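Arf-GAP with coiled-coil, ANK repeat and PH domain-containing protein 2 (Homo sapiens, PDB 6IF3) acts as a GTPase-activating protein for the small GTPase ARF6, and carries ankyrin repeats, the part crystallised here, that are required for its interaction with RAB35. Local coordinates at residues A[24-29]-A[61-66]; A[35-40]-A[71-76]; A[93-98]-A[155-160]; A[113-118]-A[132-137]. One frame throughout, in Å; residues are numbered along the deposited sequence.

Contact 1 (A[24-29]-A[61-66])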
loop_
_atom_site.group_PDB
_atom_site.type_symbol
_atom_site.label_atom_id
_atom_site.label_comp_id
_atom_site.label_asym_id
_atom_site.label_seq_id
_atom_site.Cartn_x
_atom_site.Cartn_y
_atom_site.Cartn_z
ATOM N N PRO A 24 25.908 20.040 -14.304
ATOM C CA PRO A 24 26.600 20.765 -15.385
ATOM C C PRO A 24 27.320 19.846 -16.363
ATOM O O PRO A 24 27.259 20.096 -17.580
ATOM C CB PRO A 24 27.578 21.654 -14.623
ATOM C CG PRO A 24 26.833 21.994 -13.358
ATOM C CD PRO A 24 26.183 20.659 -12.989
ATOM N N LYS A 25 27.964 18.799 -15.865
ATOM C CA LYS A 25 28.671 17.912 -16.789
ATOM C C LYS A 25 27.646 17.099 -17.590
ATOM O O LYS A 25 27.883 16.760 -18.753
ATOM C CB LYS A 25 29.630 16.990 -16.044
ATOM C CG LYS A 25 30.899 17.667 -15.523
ATOM C CD LYS A 25 31.924 16.602 -15.135
ATOM C CE LYS A 25 33.081 17.156 -14.332
ATOM N NZ LYS A 25 33.954 16.021 -13.897
ATOM N N MET A 26 26.513 16.750 -16.973
ATOM C CA MET A 26 25.444 16.064 -17.697
ATOM C C MET A 26 24.955 16.927 -18.849
ATOM O O MET A 26 24.811 16.447 -19.972
ATOM C CB MET A 26 24.278 15.716 -16.754
ATOM C CG MET A 26 24.713 14.698 -15.706
ATOM S SD MET A 26 23.499 14.544 -14.393
ATOM C CE MET A 26 22.168 13.763 -15.272
ATOM N N ALA A 27 24.699 18.192 -18.552
ATOM C CA ALA A 27 24.203 19.155 -19.528
ATOM C C ALA A 27 25.212 19.324 -20.650
ATOM O O ALA A 27 24.838 19.432 -21.823
ATOM C CB ALA A 27 23.911 20.491 -18.847
ATOM N N GLU A 28 26.492 19.353 -20.294
ATOM C CA GLU A 28 27.534 19.529 -21.304
ATOM C C GLU A 28 27.547 18.338 -22.263
ATOM O O GLU A 28 27.688 18.506 -23.489
ATOM C CB GLU A 28 28.893 19.697 -20.624
ATOM C CG GLU A 28 30.057 19.792 -21.575
ATOM C CD GLU A 28 31.361 19.873 -20.824
ATOM O OE1 GLU A 28 31.946 18.807 -20.531
ATOM O OE2 GLU A 28 31.797 21.000 -20.517
ATOM N N ALA A 29 27.402 17.139 -21.711
ATOM C CA ALA A 29 27.350 15.924 -22.523
ATOM C C ALA A 29 26.156 15.976 -23.467
ATOM O O ALA A 29 26.296 15.661 -24.667
ATOM C CB ALA A 29 27.283 14.692 -21.632
ATOM N N CYS A 61 18.005 12.170 -11.263
ATOM C CA CYS A 61 16.926 11.434 -11.926
ATOM C C CYS A 61 15.942 12.398 -12.572
ATOM O O CYS A 61 15.536 12.211 -13.740
ATOM C CB CYS A 61 16.188 10.543 -10.918
ATOM S SG CYS A 61 17.216 9.198 -10.268
ATOM N N GLU A 62 15.542 13.426 -11.822
ATOM C CA GLU A 62 14.598 14.422 -12.332
ATOM C C GLU A 62 15.149 15.052 -13.607
ATOM O O GLU A 62 14.460 15.121 -14.636
ATOM C CB GLU A 62 14.330 15.521 -11.290
ATOM C CG GLU A 62 13.673 15.055 -9.997
ATOM C CD GLU A 62 13.694 16.143 -8.926
ATOM O OE1 GLU A 62 14.490 17.106 -9.070
ATOM O OE2 GLU A 62 12.912 16.052 -7.944
ATOM N N PHE A 63 16.411 15.491 -13.567
ATOM C CA PHE A 63 17.027 16.151 -14.730
ATOM C C PHE A 63 16.997 15.262 -15.985
ATOM O O PHE A 63 16.646 15.720 -17.088
ATOM C CB PHE A 63 18.465 16.542 -14.370
ATOM C CG PHE A 63 19.216 17.227 -15.471
ATOM C CD1 PHE A 63 19.148 18.594 -15.612
ATOM C CD2 PHE A 63 20.009 16.492 -16.356
ATOM C CE1 PHE A 63 19.855 19.260 -16.621
ATOM C CE2 PHE A 63 20.719 17.150 -17.381
ATOM C CZ PHE A 63 20.638 18.525 -17.510
ATOM N N LEU A 64 17.357 13.998 -15.821
ATOM C CA LEU A 64 17.338 13.071 -16.945
ATOM C C LEU A 64 15.925 12.887 -17.504
ATOM O O LEU A 64 15.713 12.946 -18.705
ATOM C CB LEU A 64 17.930 11.731 -16.518
ATOM C CG LEU A 64 19.445 11.804 -16.337
ATOM C CD1 LEU A 64 19.977 10.514 -15.687
ATOM C CD2 LEU A 64 20.144 12.024 -17.727
ATOM N N LEU A 65 14.939 12.703 -16.637
ATOM C CA LEU A 65 13.549 12.578 -17.086
ATOM C C LEU A 65 13.072 13.829 -17.822
ATOM O O LEU A 65 12.370 13.733 -18.827
ATOM C CB LEU A 65 12.631 12.288 -15.890
ATOM C CG LEU A 65 12.816 10.903 -15.285
ATOM C CD1 LEU A 65 12.011 10.759 -13.968
ATOM C CD2 LEU A 65 12.460 9.782 -16.263
ATOM N N GLN A 66 13.465 15.004 -17.317
ATOM C CA GLN A 66 13.098 16.278 -17.938
ATOM C C GLN A 66 13.758 16.435 -19.295
ATOM O O GLN A 66 13.310 17.220 -20.110
ATOM C CB GLN A 66 13.503 17.447 -17.047
ATOM C CG GLN A 66 12.662 17.556 -15.803
ATOM C CD GLN A 66 13.291 18.468 -14.776
ATOM O OE1 GLN A 66 14.349 19.062 -15.013
ATOM N NE2 GLN A 66 12.657 18.568 -13.616
#

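Contact 2 (A[35-40]-A[71-76])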
loop_
_atom_site.group_PDB
_atom_site.type_symbol
_atom_site.label_atom_id
_atom_site.label_comp_id
_atom_site.label_asym_id
_atom_site.label_seq_id
_atom_site.Cartn_x
_atom_site.Cartn_y
_atom_site.Cartn_z
ATOM N N ASP A 35 23.160 10.806 -26.076
ATOM C CA ASP A 35 21.849 10.191 -26.000
ATOM C C ASP A 35 21.498 10.001 -24.539
ATOM O O ASP A 35 22.187 9.267 -23.812
ATOM C CB ASP A 35 21.845 8.870 -26.736
ATOM C CG ASP A 35 20.464 8.268 -26.883
ATOM O OD1 ASP A 35 19.494 8.762 -26.255
ATOM O OD2 ASP A 35 20.369 7.294 -27.669
ATOM N N VAL A 36 20.411 10.627 -24.129
ATOM C CA VAL A 36 19.995 10.514 -22.744
ATOM C C VAL A 36 19.682 9.041 -22.377
ATOM O O VAL A 36 19.697 8.679 -21.190
ATOM C CB VAL A 36 18.778 11.432 -22.495
ATOM C CG1 VAL A 36 17.533 10.939 -23.283
ATOM C CG2 VAL A 36 18.507 11.625 -21.014
ATOM N N ASN A 37 19.431 8.207 -23.397
ATOM C CA ASN A 37 19.134 6.787 -23.208
ATOM C C ASN A 37 20.286 5.877 -23.644
ATOM O O ASN A 37 20.095 4.677 -23.886
ATOM C CB ASN A 37 17.847 6.426 -23.967
ATOM C CG ASN A 37 16.629 7.064 -23.352
ATOM O OD1 ASN A 37 16.411 6.976 -22.131
ATOM N ND2 ASN A 37 15.820 7.719 -24.181
ATOM N N TRP A 38 21.482 6.458 -23.703
ATOM C CA TRP A 38 22.686 5.719 -24.072
ATOM C C TRP A 38 22.855 4.481 -23.200
ATOM O O TRP A 38 22.649 4.541 -21.987
ATOM C CB TRP A 38 23.891 6.628 -23.939
ATOM C CG TRP A 38 25.198 5.989 -24.405
ATOM C CD1 TRP A 38 25.595 5.818 -25.704
ATOM C CD2 TRP A 38 26.271 5.502 -23.588
ATOM N NE1 TRP A 38 26.843 5.244 -25.739
ATOM C CE2 TRP A 38 27.284 5.049 -24.456
ATOM C CE3 TRP A 38 26.478 5.412 -22.206
ATOM C CZ2 TRP A 38 28.482 4.496 -23.992
ATOM C CZ3 TRP A 38 27.685 4.866 -21.749
ATOM C CH2 TRP A 38 28.664 4.429 -22.640
ATOM N N ALA A 39 23.168 3.357 -23.827
ATOM C CA ALA A 39 23.429 2.098 -23.110
ATOM C C ALA A 39 24.909 1.760 -23.179
ATOM O O ALA A 39 25.510 1.742 -24.272
ATOM C CB ALA A 39 22.593 0.982 -23.688
ATOM N N ASN A 40 25.503 1.477 -22.022
ATOM C CA ASN A 40 26.925 1.156 -21.947
ATOM C C ASN A 40 27.114 -0.328 -22.198
ATOM O O ASN A 40 26.861 -1.143 -21.314
ATOM C CB ASN A 40 27.481 1.548 -20.576
ATOM C CG ASN A 40 29.000 1.450 -20.510
ATOM O OD1 ASN A 40 29.636 0.683 -21.242
ATOM N ND2 ASN A 40 29.592 2.231 -19.619
ATOM N N VAL A 71 11.859 6.229 -18.649
ATOM C CA VAL A 71 11.795 5.794 -17.241
ATOM C C VAL A 71 11.786 4.271 -17.140
ATOM O O VAL A 71 12.075 3.725 -16.089
ATOM C CB VAL A 71 10.564 6.414 -16.554
ATOM C CG1 VAL A 71 9.278 5.724 -16.991
ATOM C CG2 VAL A 71 10.734 6.412 -15.019
ATOM N N ASN A 72 11.512 3.579 -18.244
ATOM C CA ASN A 72 11.388 2.125 -18.172
ATOM C C ASN A 72 12.581 1.368 -18.759
ATOM O O ASN A 72 12.596 0.134 -18.683
ATOM C CB ASN A 72 10.134 1.659 -18.897
ATOM C CG ASN A 72 8.876 2.034 -18.182
ATOM O OD1 ASN A 72 8.803 1.954 -16.961
ATOM N ND2 ASN A 72 7.872 2.425 -18.934
ATOM N N GLN A 73 13.535 2.064 -19.387
ATOM C CA GLN A 73 14.541 1.362 -20.191
ATOM C C GLN A 73 15.394 0.484 -19.295
ATOM O O GLN A 73 15.913 0.940 -18.254
ATOM C CB GLN A 73 15.434 2.344 -20.966
ATOM C CG GLN A 73 16.436 1.619 -21.885
ATOM C CD GLN A 73 17.206 2.596 -22.714
ATOM O OE1 GLN A 73 16.659 3.624 -23.127
ATOM N NE2 GLN A 73 18.483 2.319 -22.925
ATOM N N ARG A 74 15.568 -0.762 -19.716
ATOM C CA ARG A 74 16.224 -1.784 -18.899
ATOM C C ARG A 74 17.677 -2.016 -19.243
ATOM O O ARG A 74 18.086 -1.874 -20.420
ATOM C CB ARG A 74 15.484 -3.132 -19.062
ATOM C CG ARG A 74 13.963 -3.051 -18.886
ATOM C CD ARG A 74 13.332 -4.275 -19.461
ATOM N NE ARG A 74 11.871 -4.317 -19.465
ATOM C CZ ARG A 74 11.156 -5.180 -18.737
ATOM N NH1 ARG A 74 11.791 -5.999 -17.915
ATOM N NH2 ARG A 74 9.825 -5.252 -18.858
ATOM N N ASP A 75 18.442 -2.455 -18.239
ATOM C CA ASP A 75 19.772 -3.027 -18.520
ATOM C C ASP A 75 19.632 -4.439 -19.111
ATOM O O ASP A 75 18.501 -4.934 -19.341
ATOM C CB ASP A 75 20.670 -3.036 -17.270
ATOM C CG ASP A 75 20.128 -3.887 -16.134
ATOM O OD1 ASP A 75 19.368 -4.841 -16.389
ATOM O OD2 ASP A 75 20.530 -3.623 -14.966
ATOM N N VAL A 76 20.765 -5.091 -19.387
ATOM C CA VAL A 76 20.718 -6.344 -20.110
ATOM C C VAL A 76 20.142 -7.491 -19.265
ATOM O O VAL A 76 19.760 -8.521 -19.822
ATOM C CB VAL A 76 22.134 -6.684 -20.686
ATOM C CG1 VAL A 76 23.055 -7.298 -19.653
ATOM C CG2 VAL A 76 22.036 -7.587 -21.947
#

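Contact 3 (A[93-98]-A[155-160])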
loop_
_atom_site.group_PDB
_atom_site.type_symbol
_atom_site.label_atom_id
_atom_site.label_comp_id
_atom_site.label_asym_id
_atom_site.label_seq_id
_atom_site.Cartn_x
_atom_site.Cartn_y
_atom_site.Cartn_z
ATOM N N GLN A 93 13.320 8.052 -4.982
ATOM C CA GLN A 93 13.377 7.722 -6.399
ATOM C C GLN A 93 12.222 6.824 -6.810
ATOM O O GLN A 93 11.686 6.986 -7.902
ATOM C CB GLN A 93 14.713 7.066 -6.765
ATOM C CG GLN A 93 15.898 8.014 -6.637
ATOM C CD GLN A 93 17.231 7.292 -6.820
ATOM O OE1 GLN A 93 17.289 6.062 -6.833
ATOM N NE2 GLN A 93 18.303 8.066 -6.964
ATOM N N VAL A 94 11.823 5.880 -5.953
ATOM C CA VAL A 94 10.642 5.038 -6.245
ATOM C C VAL A 94 9.398 5.936 -6.422
ATOM O O VAL A 94 8.617 5.796 -7.362
ATOM C CB VAL A 94 10.419 3.990 -5.123
ATOM C CG1 VAL A 94 9.029 3.315 -5.241
ATOM C CG2 VAL A 94 11.529 2.927 -5.192
ATOM N N CYS A 95 9.217 6.898 -5.528
ATOM C CA CYS A 95 8.071 7.777 -5.604
ATOM C C CYS A 95 8.071 8.586 -6.915
ATOM O O CYS A 95 7.057 8.652 -7.596
ATOM C CB CYS A 95 8.046 8.715 -4.399
ATOM S SG CYS A 95 6.561 9.666 -4.282
ATOM N N LEU A 96 9.220 9.157 -7.256
ATOM C CA LEU A 96 9.362 9.921 -8.503
ATOM C C LEU A 96 9.019 9.071 -9.734
ATOM O O LEU A 96 8.213 9.460 -10.571
ATOM C CB LEU A 96 10.781 10.448 -8.599
ATOM C CG LEU A 96 11.091 11.073 -9.974
ATOM C CD1 LEU A 96 10.379 12.380 -10.181
ATOM C CD2 LEU A 96 12.611 11.214 -10.122
ATOM N N PHE A 97 9.603 7.890 -9.797
ATOM C CA PHE A 97 9.373 7.024 -10.950
ATOM C C PHE A 97 7.918 6.608 -11.048
ATOM O O PHE A 97 7.369 6.586 -12.145
ATOM C CB PHE A 97 10.284 5.785 -10.897
ATOM C CG PHE A 97 11.740 6.106 -11.037
ATOM C CD1 PHE A 97 12.165 7.243 -11.732
ATOM C CD2 PHE A 97 12.703 5.283 -10.463
ATOM C CE1 PHE A 97 13.528 7.547 -11.844
ATOM C CE2 PHE A 97 14.060 5.568 -10.558
ATOM C CZ PHE A 97 14.483 6.695 -11.246
ATOM N N LEU A 98 7.286 6.286 -9.922
ATOM C CA LEU A 98 5.872 5.916 -9.957
ATOM C C LEU A 98 5.029 7.095 -10.493
ATOM O O LEU A 98 4.137 6.887 -11.321
ATOM C CB LEU A 98 5.409 5.467 -8.563
ATOM C CG LEU A 98 5.997 4.116 -8.134
ATOM C CD1 LEU A 98 5.615 3.831 -6.674
ATOM C CD2 LEU A 98 5.451 2.988 -9.030
ATOM N N GLN A 155 -4.960 8.470 -4.899
ATOM C CA GLN A 155 -4.020 8.555 -3.787
ATOM C C GLN A 155 -2.875 9.492 -4.109
ATOM O O GLN A 155 -2.229 9.350 -5.130
ATOM C CB GLN A 155 -3.434 7.178 -3.433
ATOM C CG GLN A 155 -4.448 6.109 -3.144
ATOM C CD GLN A 155 -5.414 6.527 -2.074
ATOM O OE1 GLN A 155 -5.017 7.073 -1.037
ATOM N NE2 GLN A 155 -6.698 6.341 -2.344
ATOM N N ASP A 156 -2.630 10.455 -3.223
ATOM C CA ASP A 156 -1.510 11.387 -3.362
ATOM C C ASP A 156 -0.244 10.723 -2.799
ATOM O O ASP A 156 0.052 10.862 -1.598
ATOM C CB ASP A 156 -1.852 12.671 -2.607
ATOM C CG ASP A 156 -0.822 13.788 -2.787
ATOM O OD1 ASP A 156 0.315 13.529 -3.257
ATOM O OD2 ASP A 156 -1.175 14.953 -2.450
ATOM N N ILE A 157 0.511 9.985 -3.612
ATOM C CA ILE A 157 1.587 9.197 -3.003
ATOM C C ILE A 157 2.756 10.116 -2.622
ATOM O O ILE A 157 3.589 9.731 -1.786
ATOM C CB ILE A 157 2.053 8.038 -3.892
ATOM C CG1 ILE A 157 2.621 8.559 -5.207
ATOM C CG2 ILE A 157 0.884 7.050 -4.144
ATOM C CD1 ILE A 157 3.382 7.473 -5.989
ATOM N N PHE A 158 2.837 11.313 -3.219
ATOM C CA PHE A 158 3.854 12.253 -2.734
ATOM C C PHE A 158 3.593 12.616 -1.281
ATOM O O PHE A 158 4.523 12.704 -0.464
ATOM C CB PHE A 158 3.911 13.533 -3.558
ATOM C CG PHE A 158 4.780 14.590 -2.926
ATOM C CD1 PHE A 158 6.166 14.483 -2.973
ATOM C CD2 PHE A 158 4.209 15.661 -2.228
ATOM C CE1 PHE A 158 6.970 15.460 -2.358
ATOM C CE2 PHE A 158 5.000 16.623 -1.609
ATOM C CZ PHE A 158 6.395 16.520 -1.672
ATOM N N ARG A 159 2.330 12.890 -0.965
ATOM C CA ARG A 159 1.981 13.225 0.403
ATOM C C ARG A 159 2.363 12.080 1.332
ATOM O O ARG A 159 2.910 12.303 2.424
ATOM C CB ARG A 159 0.482 13.515 0.532
ATOM C CG ARG A 159 0.123 14.076 1.928
ATOM C CD ARG A 159 -1.343 14.357 2.032
ATOM N NE ARG A 159 -1.668 15.116 3.232
ATOM C CZ ARG A 159 -2.885 15.569 3.506
ATOM N NH1 ARG A 159 -3.875 15.306 2.651
ATOM N NH2 ARG A 159 -3.113 16.299 4.598
ATOM N N ASP A 160 2.086 10.857 0.900
ATOM C CA ASP A 160 2.468 9.673 1.693
ATOM C C ASP A 160 3.991 9.508 1.814
ATOM O O ASP A 160 4.473 9.028 2.859
ATOM C CB ASP A 160 1.881 8.417 1.074
ATOM C CG ASP A 160 0.377 8.471 1.019
ATOM O OD1 ASP A 160 -0.213 8.994 1.974
ATOM O OD2 ASP A 160 -0.214 8.018 0.027
#

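Contact 4 (A[113-118]-A[132-137])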
loop_
_atom_site.group_PDB
_atom_site.type_symbol
_atom_site.label_atom_id
_atom_site.label_comp_id
_atom_site.label_asym_id
_atom_site.label_seq_id
_atom_site.Cartn_x
_atom_site.Cartn_y
_atom_site.Cartn_z
ATOM N N ASP A 113 9.502 -8.685 -9.963
ATOM C CA ASP A 113 9.052 -7.303 -10.092
ATOM C C ASP A 113 9.393 -6.505 -8.833
ATOM O O ASP A 113 9.783 -7.083 -7.810
ATOM C CB ASP A 113 7.525 -7.216 -10.446
ATOM C CG ASP A 113 6.597 -7.747 -9.393
ATOM O OD1 ASP A 113 6.964 -7.964 -8.222
ATOM O OD2 ASP A 113 5.419 -7.939 -9.783
ATOM N N PRO A 114 9.253 -5.171 -8.909
ATOM C CA PRO A 114 9.635 -4.355 -7.763
ATOM C C PRO A 114 8.871 -4.696 -6.511
ATOM O O PRO A 114 9.473 -4.714 -5.440
ATOM C CB PRO A 114 9.312 -2.947 -8.230
ATOM C CG PRO A 114 9.675 -2.985 -9.680
ATOM C CD PRO A 114 9.142 -4.351 -10.131
ATOM N N LEU A 115 7.590 -5.004 -6.644
ATOM C CA LEU A 115 6.813 -5.341 -5.440
ATOM C C LEU A 115 7.356 -6.617 -4.770
ATOM O O LEU A 115 7.493 -6.638 -3.542
ATOM C CB LEU A 115 5.317 -5.544 -5.756
ATOM C CG LEU A 115 4.442 -5.895 -4.536
ATOM C CD1 LEU A 115 4.447 -4.769 -3.488
ATOM C CD2 LEU A 115 3.011 -6.250 -5.002
ATOM N N SER A 116 7.689 -7.643 -5.544
ATOM C CA SER A 116 8.171 -8.893 -4.929
ATOM C C SER A 116 9.472 -8.606 -4.175
ATOM O O SER A 116 9.712 -9.145 -3.108
ATOM C CB SER A 116 8.353 -9.998 -5.970
ATOM O OG SER A 116 9.470 -9.767 -6.816
ATOM N N ILE A 117 10.309 -7.757 -4.745
ATOM C CA ILE A 117 11.591 -7.394 -4.134
ATOM C C ILE A 117 11.354 -6.648 -2.814
ATOM O O ILE A 117 11.923 -7.017 -1.776
ATOM C CB ILE A 117 12.413 -6.563 -5.126
ATOM C CG1 ILE A 117 12.777 -7.457 -6.305
ATOM C CG2 ILE A 117 13.667 -5.974 -4.461
ATOM C CD1 ILE A 117 13.389 -6.706 -7.453
ATOM N N ALA A 118 10.513 -5.625 -2.862
ATOM C CA ALA A 118 10.164 -4.855 -1.651
ATOM C C ALA A 118 9.516 -5.683 -0.550
ATOM O O ALA A 118 9.802 -5.463 0.626
ATOM C CB ALA A 118 9.260 -3.672 -2.062
ATOM N N LEU A 132 0.007 1.607 -3.272
ATOM C CA LEU A 132 -0.923 2.742 -3.461
ATOM C C LEU A 132 -0.933 3.219 -4.926
ATOM O O LEU A 132 -1.969 3.640 -5.450
ATOM C CB LEU A 132 -0.587 3.886 -2.514
ATOM C CG LEU A 132 -0.907 3.469 -1.058
ATOM C CD1 LEU A 132 -0.754 4.653 -0.138
ATOM C CD2 LEU A 132 -2.310 2.803 -0.880
ATOM N N ALA A 133 0.210 3.094 -5.604
ATOM C CA ALA A 133 0.224 3.377 -7.048
ATOM C C ALA A 133 -0.602 2.356 -7.836
ATOM O O ALA A 133 -1.264 2.721 -8.815
ATOM C CB ALA A 133 1.649 3.416 -7.554
ATOM N N ARG A 134 -0.572 1.086 -7.421
ATOM C CA ARG A 134 -1.430 0.070 -8.025
ATOM C C ARG A 134 -2.904 0.391 -7.782
ATOM O O ARG A 134 -3.724 0.207 -8.659
ATOM C CB ARG A 134 -1.113 -1.332 -7.492
ATOM C CG ARG A 134 0.266 -1.835 -7.913
ATOM C CD ARG A 134 0.406 -3.368 -7.810
ATOM N NE ARG A 134 1.733 -3.834 -8.213
ATOM C CZ ARG A 134 2.008 -5.081 -8.583
ATOM N NH1 ARG A 134 1.040 -5.990 -8.647
ATOM N NH2 ARG A 134 3.245 -5.412 -8.933
ATOM N N MET A 135 -3.236 0.848 -6.578
ATOM C CA MET A 135 -4.610 1.222 -6.280
ATOM C C MET A 135 -5.088 2.320 -7.253
ATOM O O MET A 135 -6.205 2.261 -7.761
ATOM C CB MET A 135 -4.711 1.687 -4.819
ATOM C CG MET A 135 -6.134 1.969 -4.369
ATOM S SD MET A 135 -6.188 2.640 -2.693
ATOM C CE MET A 135 -5.815 1.200 -1.721
ATOM N N ASN A 136 -4.223 3.299 -7.512
ATOM C CA ASN A 136 -4.520 4.333 -8.497
ATOM C C ASN A 136 -4.721 3.742 -9.887
ATOM O O ASN A 136 -5.621 4.157 -10.610
ATOM C CB ASN A 136 -3.410 5.379 -8.543
ATOM C CG ASN A 136 -3.470 6.326 -7.355
ATOM O OD1 ASN A 136 -4.467 6.350 -6.624
ATOM N ND2 ASN A 136 -2.422 7.130 -7.173
ATOM N N GLU A 137 -3.893 2.766 -10.237
ATOM C CA GLU A 137 -4.069 2.077 -11.539
ATOM C C GLU A 137 -5.435 1.423 -11.612
ATOM O O GLU A 137 -6.160 1.543 -12.616
ATOM C CB GLU A 137 -2.984 1.025 -11.748
ATOM C CG GLU A 137 -1.574 1.567 -11.838
ATOM C CD GLU A 137 -0.557 0.471 -12.147
ATOM O OE1 GLU A 137 -0.973 -0.692 -12.349
ATOM O OE2 GLU A 137 0.652 0.782 -12.228
HETATM O O HOH W 1 5.671 -4.019 -8.742
#

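Contact 1 (A[24-29]-A[61-66])
The flat group that carries this contact is the ring of F63, and two side chains of helix 23-31 meet it. M26 and A27 both come to it obliquely, neither squarely over a face nor at an edge. M26 brings its methyl CE to F63 CD2 at 3.6 Å. A27 brings its CB to F63 CZ at 4.0 Å. The sulfur SD of M26 lies 5.3 Å from the ring centroid of F63, 45° off the ring normal, so this is an oblique Met-aromatic contact. The two helices belong to the ankyrin-repeat stack. Segment 61-66 lies in the first of the three curated ANK repeats, and segment 24-29 lies on the helix that packs beside it. Their short axes run nearly parallel, with a crossing angle of -20°. The closest axial approach is 11.4 Å, so the gap is bridged mainly by side chains.

F63 has CG anti to its own N, which sends the ring across to helix 23-31. M26 turns at its last torsion (chi3 69°), and this bend carries CE in between F63 and L64. The side chains of M26 and L64 cross at about a right angle. No hydrogen bond joins the two segments, and the contact is apolar apart from the sulfur. Behind it, M26 also packs on L14, A17 and S18 of helix 10-19, and L64 packs on A52 of helix 48-55. M26 and L64 are buried, while F63 remains partly exposed. The methyl CE of M26 lies 3.5 Å from L64 CG.

Contact 2 (A[35-40]-A[71-76])
The side chains of N37 and Q73 cross obliquely, with their amide planes 48° apart, so the two amides do not lie flat on each other. Q73 does the reaching. Its CG is anti to the backbone N (chi1 -176°) and the chain beyond is extended, which carries the amide across to the other loop. There NE2 of Q73 donates to the backbone O of N37 at 3.0 Å, with an N-H...O angle of 159°. The acceptor lies close to the amide plane of Q73. The other amide atom, OE1 of Q73, rests against N37 CB at 3.2 Å. The side-chain OD1 of N37 is used elsewhere and accepts from N70 N.

Both segments are loops that link successive helical hairpins of the ankyrin stack, and the bond ties one to the next. On the donor side, N72 OD1 accepts from N103 N. On the acceptor side a type I turn runs from D35 to W38. It is joined by an Asx turn, in which D35 OD1 accepts from N37 N at 2.9 Å. Shortening Q73 to an alanine is likely to leave the N37 carbonyl without this donor and open a gap beside N37 CB. A39 CB lies farther off, 4.4 Å from Q73 NE2.

Contact 3 (A[93-98]-A[155-160])
I157 packs on C95 and L98 of helix 91-99, and F158 meets C95. Just before them, the backbone N of Q155 donates to N136 OD1, and its side chain packs on M135. D156 follows as the N-cap of the short helix 157-161. Its OD1 accepts from R159 N at 3.1 Å, met from well above the carboxylate plane. D156 is also the centre of an inverse gamma turn.

I157 makes most of the contact. Its CG1 sits between the backbone N and the carbonyl carbon (chi1 62°), and the branch then extends so that CD1 reaches L98 CB at 3.8 Å. The same CG1 lies 4.2 Å from C95 SG. C95 has SG anti to its N (chi1 -172°), which places the sulfur 3.9 Å from the carbonyl O of I157. Here a short helix near the C-terminal end of the chain packs on the second helix of an ankyrin repeat, the second of the three curated ones. Helix 124-141 adds to the packing: C95 also touches L129, and I157 also touches L132.

F158 meets C95 through its backbone, with CA 4.1 Å from C95 SG. D160 ends the segment beside L132, and its OD1 forms a salt bridge with a basic side chain of another protein chain. That same oxygen also forms a hydrogen bond with a polar side chain of the other chain.

Contact 4 (A[113-118]-A[132-137])
This is a surface salt bridge with a packed apolar face, and it joins the two helices of the third curated ankyrin repeat, helix 114-120 and helix 124-141. R134 spans the gap with a chain extended from CG to NE. Its NH2 donates to D113 OD2 at 3.4 Å, a weak bond with an N-H...O angle of 142°. The carboxylate and guanidinium planes stand almost perpendicular, 88° apart, although OD2 lies at the edge of the guanidinium and in its plane. L115 covers one face, with CD2 3.9 Å from R134 CZ. A water bridges the same end. It accepts from R134 NH2 at 2.8 Å and from L115 N. The NE of R134 is held by Q104 OE1.

D113 is also the N-cap of helix 114-120. A chi1 of 64° tucks its carboxylate back over its own backbone, where OD1 accepts from S116 N at 2.8 Å while OD2 meets R134. S116 OG donates back to D113 O. Were D113 a leucine, S116 N would probably lose its cap and R134 its carboxylate mate. One carboxylate thus caps the helix with one oxygen and meets a guanidinium with the other, and the negative charge would be expected to suit the positive helix N-terminus as well as R134.

Overall arrangement
From the N terminus, contact 1 joins helix 23-31 to helix 58-66 and closes the first loop. Contact 2 crosses it, because its segments alternate with those of contact 1: loop 35-40 comes after helix 23-31, and loop 71-76 comes after helix 58-66. The two also touch, L64 against V36 and L65 against V71. Contact 3 opens later, on helix 91-99, and closes far along the chain at helix 157-161. Contact 4 opens and closes within that span, linking helices 114-120 and 124-141. C61, L65 and V71 pack on helix 91-99, so contacts 1 and 2 reach contact 3. Q155 with N136 and I157 with L132 join contacts 3 and 4. Contacts 1 and 4 lie on opposite sides of the chain's centre.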